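Local coordinates for sporulation-control protein spo0M (Bacillus subtilis, PDB 5CL2) that controls the expression of spo0A and is required for the cell to pass the morphological stage 0 of sporulation, at residues 43-48 with 108-113; 69-74 with 89-94. All blocks are in the same frame, centred on the assembly; numbering follows the deposited sequence.

Contact 1 of 2, residues 43-48 with 108-113; sequences RYIDLQ and VVTDLD
Arg43 grips the carboxylate of Asp113 side-on, two nitrogens to two oxygens: NE lies 2.8 Å from OD1, and NH2 meets OD2 in a nearly straight bond. Both oxygens stay close to the guanidinium plane, yet the arginine approaches from above the carboxylate, the two planes being 45° apart. The ring of Tyr44 lies beneath the same aspartate, whose CB sits over one face in a CH-pi contact 3.6 Å from the ring centroid. The ring reaches this place because CG stands between the backbone N and the carbonyl carbon (chi1 64°), which also lets OH hydrogen-bond Asp111 OD2 at 3.1 Å, on the syn side but tilted out of the carboxylate plane. Asp46, on this polar and partly exposed face, turns its carboxylate to Arg72 instead.

The other face is buried and largely apolar. Ile45 CD1 touches Leu112 CD1 at 3.8 Å, and Leu47 CD2 rests beside Thr110, whose OG1 is bonded to Thr14 near the bound sodium ion. Leu47 CD1 also reaches Val108 CG1. Between the faces runs antiparallel pairing: Asp46 with Asp111 and Gln48 with Val109 are hydrogen-bonded pairs, the latter with Val109 N 2.7 Å from Gln48 O. Several acidic groups gather along one face of a sheet that by family is probably arrestin-like, and the bidentate Arg43, Arg72 and the tyrosine hydroxyl probably offset part of their mutual repulsion.

Contact 2 of 2, residues 69-74 with 89-94; sequences HSFRVT and FTFTLP
Phe71 brings the outer end of its ring against Phe91, CE1 lying 3.6 Å from Phe91 CD1. The two side chains cross at about a right angle while their ring planes are inclined at 42°, so the pair is neither a stack nor an edge-to-face contact. Phe71 CZ continues to Phe89, whose CD1 lies at the edge of the Phe71 ring, 4.1 Å from CZ. Chi1 near +70° in both Phe71 and Phe91 turns the rings inward between the two sheets.

Further along the same side of the Phe91 ring, His69 CD2 comes 3.7 Å from Phe91 CD2. These rings are near parallel but slid apart and barely overlap, their centroids 5.7 Å from each other. The CB of His69 meets Pro94 CG at 3.9 Å, while at the far end Val73 CG2 approaches Phe89 CB more loosely. With an alanine in place of Phe71, a gap is likely to open between strand 60-79 and the rings of Phe89 and Phe91, leaving Phe91 freer to turn.

No hydrogen bond joins the segments: strand axes 9.2 Å apart mark packing between sheets, with the aromatic cluster of His69, Phe71 and Phe91 forming part of the interface. Strand 60-79 is outermost in its sheet within this chain and pairs with strand 40-57, where Leu47 touches both Phe71 and Phe89. Facing it, strand 84-92 is an outer strand, within this chain, of a three-stranded sheet; Phe89 touches Val31 of strand 26-34 and Thr14 and Leu16 of strand 11-16, and Pro94 packs on Gln160 of the second subunit.

How the contacts relate
After strands 11-16 and 26-34 the chain reaches residues 43-48 on strand 40-57, then turns back through strand 60-79, which carries residues 69-74. The chain then passes to strand 84-92 in the other sheet, where residues 89-94 close a short loop as contact 2. Only when strand 106-114 arrives does contact 1 close, so contact 2 is nested inside the longer loop. Contact 1 joins neighbours within one sheet, whereas contact 2 links that sheet to the opposing one. Strand 40-57 connects them: Ile45 probably hydrogen-bonds to Val73, and Asp46 OD1 forms a salt bridge with Arg72 NE. Together they illustrate how a beta sandwich combines pairing within a sheet with packing between sheets.

Contact 1 of 2, residues 43-48 with 108-113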
loop_
_atom_site.group_PDB
_atom_site.type_symbol
_atom_site.label_atom_id
_atom_site.label_comp_id
_atom_site.label_asym_id
_atom_site.label_seq_id
_atom_site.Cartn_x
_atom_site.Cartn_y
_atom_site.Cartn_z
ATOM N N ARG A 43 18.475 -8.779 -23.111
ATOM C CA ARG A 43 18.189 -7.401 -22.669
ATOM C C ARG A 43 18.256 -7.257 -21.147
ATOM O O ARG A 43 18.848 -6.313 -20.642
ATOM C CB ARG A 43 16.834 -6.955 -23.218
ATOM C CG ARG A 43 16.865 -6.894 -24.756
ATOM C CD ARG A 43 15.726 -6.124 -25.378
ATOM N NE ARG A 43 14.439 -6.493 -24.796
ATOM C CZ ARG A 43 13.359 -5.720 -24.830
ATOM N NH1 ARG A 43 13.416 -4.532 -25.425
ATOM N NH2 ARG A 43 12.220 -6.141 -24.283
ATOM N N TYR A 44 17.770 -8.248 -20.413
ATOM C CA TYR A 44 17.802 -8.176 -18.964
ATOM C C TYR A 44 17.330 -9.493 -18.378
ATOM O O TYR A 44 16.686 -10.276 -19.060
ATOM C CB TYR A 44 16.889 -7.015 -18.440
ATOM C CG TYR A 44 15.419 -7.220 -18.766
ATOM C CD1 TYR A 44 14.627 -8.062 -17.984
ATOM C CD2 TYR A 44 14.817 -6.579 -19.857
ATOM C CE1 TYR A 44 13.287 -8.271 -18.273
ATOM C CE2 TYR A 44 13.451 -6.786 -20.155
ATOM C CZ TYR A 44 12.702 -7.637 -19.351
ATOM O OH TYR A 44 11.359 -7.892 -19.606
ATOM N N ILE A 45 17.618 -9.702 -17.095
ATOM C CA ILE A 45 17.006 -10.773 -16.327
ATOM C C ILE A 45 16.315 -10.169 -15.090
ATOM O O ILE A 45 16.981 -9.556 -14.227
ATOM C CB ILE A 45 18.035 -11.826 -15.876
ATOM C CG1 ILE A 45 18.813 -12.392 -17.075
ATOM C CG2 ILE A 45 17.357 -12.948 -15.066
ATOM C CD1 ILE A 45 19.909 -13.336 -16.652
ATOM N N ASP A 46 14.992 -10.355 -15.032
ATOM C CA ASP A 46 14.137 -9.909 -13.923
ATOM C C ASP A 46 13.659 -11.114 -13.135
ATOM O O ASP A 46 13.505 -12.217 -13.688
ATOM C CB ASP A 46 12.901 -9.121 -14.417
ATOM C CG ASP A 46 13.227 -7.675 -14.824
ATOM O OD1 ASP A 46 14.352 -7.197 -14.554
ATOM O OD2 ASP A 46 12.373 -7.034 -15.481
ATOM N N LEU A 47 13.460 -10.894 -11.839
ATOM C CA LEU A 47 12.801 -11.838 -10.945
ATOM C C LEU A 47 11.486 -11.215 -10.491
ATOM O O LEU A 47 11.423 -10.003 -10.252
ATOM C CB LEU A 47 13.649 -12.121 -9.707
ATOM C CG LEU A 47 14.747 -13.175 -9.826
ATOM C CD1 LEU A 47 15.015 -13.803 -8.474
ATOM C CD2 LEU A 47 14.467 -14.198 -10.921
ATOM N N GLN A 48 10.450 -12.038 -10.356
ATOM C CA GLN A 48 9.159 -11.570 -9.851
ATOM C C GLN A 48 8.637 -12.508 -8.798
ATOM O O GLN A 48 8.599 -13.720 -9.004
ATOM C CB GLN A 48 8.103 -11.469 -10.946
ATOM C CG GLN A 48 8.590 -10.952 -12.261
ATOM C CD GLN A 48 7.629 -9.929 -12.835
ATOM O OE1 GLN A 48 6.403 -10.087 -12.742
ATOM N NE2 GLN A 48 8.181 -8.858 -13.418
ATOM N N VAL A 108 8.366 -17.569 -7.275
ATOM C CA VAL A 108 9.440 -16.747 -7.843
ATOM C C VAL A 108 9.563 -17.046 -9.340
ATOM O O VAL A 108 9.787 -18.177 -9.748
ATOM C CB VAL A 108 10.784 -16.998 -7.143
ATOM C CG1 VAL A 108 11.898 -16.283 -7.864
ATOM C CG2 VAL A 108 10.698 -16.574 -5.662
ATOM N N VAL A 109 9.334 -16.034 -10.157
ATOM C CA VAL A 109 9.336 -16.182 -11.598
ATOM C C VAL A 109 10.523 -15.453 -12.191
ATOM O O VAL A 109 10.736 -14.280 -11.915
ATOM C CB VAL A 109 8.042 -15.629 -12.209
ATOM C CG1 VAL A 109 8.100 -15.639 -13.721
ATOM C CG2 VAL A 109 6.828 -16.399 -11.685
ATOM N N THR A 110 11.304 -16.171 -12.990
ATOM C CA THR A 110 12.438 -15.608 -13.688
ATOM C C THR A 110 12.003 -15.274 -15.099
ATOM O O THR A 110 11.425 -16.106 -15.793
ATOM C CB THR A 110 13.626 -16.581 -13.710
ATOM O OG1 THR A 110 13.999 -16.904 -12.363
ATOM C CG2 THR A 110 14.834 -15.961 -14.439
ATOM N N ASP A 111 12.245 -14.030 -15.487
ATOM C CA ASP A 111 11.993 -13.537 -16.833
ATOM C C ASP A 111 13.329 -13.159 -17.496
ATOM O O ASP A 111 13.958 -12.173 -17.122
ATOM C CB ASP A 111 11.024 -12.336 -16.749
ATOM C CG ASP A 111 10.808 -11.632 -18.080
ATOM O OD1 ASP A 111 10.897 -12.279 -19.158
ATOM O OD2 ASP A 111 10.498 -10.419 -18.038
ATOM N N LEU A 112 13.766 -13.943 -18.476
ATOM C CA LEU A 112 14.975 -13.596 -19.235
ATOM C C LEU A 112 14.544 -13.108 -20.614
ATOM O O LEU A 112 14.041 -13.878 -21.423
ATOM C CB LEU A 112 15.937 -14.795 -19.339
ATOM C CG LEU A 112 17.183 -14.679 -20.215
ATOM C CD1 LEU A 112 18.402 -15.315 -19.557
ATOM C CD2 LEU A 112 16.938 -15.338 -21.521
ATOM N N ASP A 113 14.715 -11.818 -20.860
ATOM C CA ASP A 113 14.207 -11.208 -22.074
ATOM C C ASP A 113 15.315 -11.219 -23.117
ATOM O O ASP A 113 16.417 -10.753 -22.864
ATOM C CB ASP A 113 13.691 -9.791 -21.788
ATOM C CG ASP A 113 13.080 -9.120 -23.006
ATOM O OD1 ASP A 113 13.716 -9.102 -24.080
ATOM O OD2 ASP A 113 11.953 -8.598 -22.887
#

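Contact 2 of 2, residues 69-74 with 89-94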
loop_
_atom_site.group_PDB
_atom_site.type_symbol
_atom_site.label_atom_id
_atom_site.label_comp_id
_atom_site.label_asym_id
_atom_site.label_seq_id
_atom_site.Cartn_x
_atom_site.Cartn_y
_atom_site.Cartn_z
ATOM N N HIS A 69 6.484 -8.494 -5.688
ATOM C CA HIS A 69 7.753 -7.780 -5.742
ATOM C C HIS A 69 8.406 -8.021 -7.074
ATOM O O HIS A 69 8.241 -9.089 -7.669
ATOM C CB HIS A 69 8.660 -8.224 -4.614
ATOM C CG HIS A 69 9.987 -7.533 -4.589
ATOM N ND1 HIS A 69 10.094 -6.169 -4.402
ATOM C CD2 HIS A 69 11.234 -8.006 -4.689
ATOM C CE1 HIS A 69 11.374 -5.837 -4.393
ATOM N NE2 HIS A 69 12.092 -6.933 -4.574
ATOM N N SER A 70 9.163 -7.046 -7.547
ATOM C CA SER A 70 9.829 -7.188 -8.827
ATOM C C SER A 70 11.137 -6.419 -8.763
ATOM O O SER A 70 11.185 -5.377 -8.129
ATOM C CB SER A 70 8.919 -6.684 -9.947
ATOM O OG SER A 70 9.550 -6.786 -11.196
ATOM N N PHE A 71 12.208 -6.967 -9.345
ATOM C CA PHE A 71 13.483 -6.259 -9.467
ATOM C C PHE A 71 14.364 -6.851 -10.582
ATOM O O PHE A 71 14.158 -7.989 -11.012
ATOM C CB PHE A 71 14.242 -6.275 -8.134
ATOM C CG PHE A 71 14.908 -7.577 -7.837
ATOM C CD1 PHE A 71 14.172 -8.649 -7.370
ATOM C CD2 PHE A 71 16.274 -7.732 -8.036
ATOM C CE1 PHE A 71 14.792 -9.864 -7.099
ATOM C CE2 PHE A 71 16.902 -8.936 -7.766
ATOM C CZ PHE A 71 16.160 -10.011 -7.306
ATOM N N ARG A 72 15.361 -6.090 -11.028
ATOM C CA ARG A 72 16.219 -6.534 -12.142
ATOM C C ARG A 72 17.476 -7.257 -11.668
ATOM O O ARG A 72 18.296 -6.687 -10.959
ATOM C CB ARG A 72 16.597 -5.341 -13.018
ATOM C CG ARG A 72 17.558 -5.662 -14.170
ATOM C CD ARG A 72 17.179 -4.851 -15.396
ATOM N NE ARG A 72 15.797 -5.154 -15.754
ATOM C CZ ARG A 72 15.113 -4.580 -16.734
ATOM N NH1 ARG A 72 15.650 -3.612 -17.459
ATOM N NH2 ARG A 72 13.871 -4.968 -16.963
ATOM N N VAL A 73 17.629 -8.518 -12.052
ATOM C CA VAL A 73 18.826 -9.256 -11.646
ATOM C C VAL A 73 20.019 -8.741 -12.451
ATOM O O VAL A 73 21.088 -8.470 -11.899
ATOM C CB VAL A 73 18.665 -10.771 -11.824
ATOM C CG1 VAL A 73 19.996 -11.482 -11.592
ATOM C CG2 VAL A 73 17.592 -11.307 -10.882
ATOM N N THR A 74 19.846 -8.578 -13.751
ATOM C CA THR A 74 20.968 -8.045 -14.503
ATOM C C THR A 74 20.478 -7.354 -15.752
ATOM O O THR A 74 19.364 -7.601 -16.200
ATOM C CB THR A 74 22.044 -9.167 -14.870
ATOM O OG1 THR A 74 23.252 -8.549 -15.331
ATOM C CG2 THR A 74 21.570 -10.101 -15.955
ATOM N N PHE A 89 21.851 -13.364 -6.581
ATOM C CA PHE A 89 20.950 -12.287 -6.181
ATOM C C PHE A 89 20.446 -12.436 -4.752
ATOM O O PHE A 89 20.452 -13.538 -4.169
ATOM C CB PHE A 89 19.749 -12.230 -7.122
ATOM C CG PHE A 89 18.859 -13.454 -7.032
ATOM C CD1 PHE A 89 17.843 -13.533 -6.069
ATOM C CD2 PHE A 89 19.064 -14.543 -7.882
ATOM C CE1 PHE A 89 17.045 -14.666 -5.971
ATOM C CE2 PHE A 89 18.272 -15.678 -7.794
ATOM C CZ PHE A 89 17.260 -15.743 -6.836
ATOM N N THR A 90 19.950 -11.319 -4.218
ATOM C CA THR A 90 19.284 -11.309 -2.934
ATOM C C THR A 90 18.145 -10.267 -2.920
ATOM O O THR A 90 18.260 -9.175 -3.503
ATOM C CB THR A 90 20.307 -11.036 -1.801
ATOM O OG1 THR A 90 19.705 -11.281 -0.526
ATOM C CG2 THR A 90 20.810 -9.610 -1.850
ATOM N N PHE A 91 17.039 -10.607 -2.259
ATOM C CA PHE A 91 15.965 -9.629 -2.064
ATOM C C PHE A 91 15.208 -9.960 -0.803
ATOM O O PHE A 91 15.237 -11.087 -0.325
ATOM C CB PHE A 91 15.007 -9.581 -3.264
ATOM C CG PHE A 91 14.145 -10.819 -3.421
ATOM C CD1 PHE A 91 14.609 -11.925 -4.144
ATOM C CD2 PHE A 91 12.858 -10.859 -2.896
ATOM C CE1 PHE A 91 13.829 -13.062 -4.307
ATOM C CE2 PHE A 91 12.057 -11.990 -3.052
ATOM C CZ PHE A 91 12.543 -13.095 -3.764
ATOM N N THR A 92 14.518 -8.975 -0.263
ATOM C CA THR A 92 13.780 -9.203 0.950
ATOM C C THR A 92 12.333 -9.495 0.622
ATOM O O THR A 92 11.716 -8.783 -0.170
ATOM C CB THR A 92 13.886 -7.997 1.873
ATOM O OG1 THR A 92 15.271 -7.681 2.043
ATOM C CG2 THR A 92 13.255 -8.295 3.227
ATOM N N LEU A 93 11.808 -10.553 1.228
ATOM C CA LEU A 93 10.393 -10.893 1.131
ATOM C C LEU A 93 9.587 -9.796 1.810
ATOM O O LEU A 93 9.719 -9.594 3.022
ATOM C CB LEU A 93 10.137 -12.236 1.801
ATOM C CG LEU A 93 9.183 -13.246 1.177
ATOM C CD1 LEU A 93 9.755 -13.769 -0.106
ATOM C CD2 LEU A 93 8.903 -14.390 2.147
ATOM N N PRO A 94 8.747 -9.086 1.038
ATOM C CA PRO A 94 7.900 -8.014 1.598
ATOM C C PRO A 94 7.052 -8.526 2.761
ATOM O O PRO A 94 6.732 -9.710 2.787
ATOM C CB PRO A 94 7.016 -7.595 0.418
ATOM C CG PRO A 94 7.852 -7.977 -0.816
ATOM C CD PRO A 94 8.617 -9.225 -0.428
#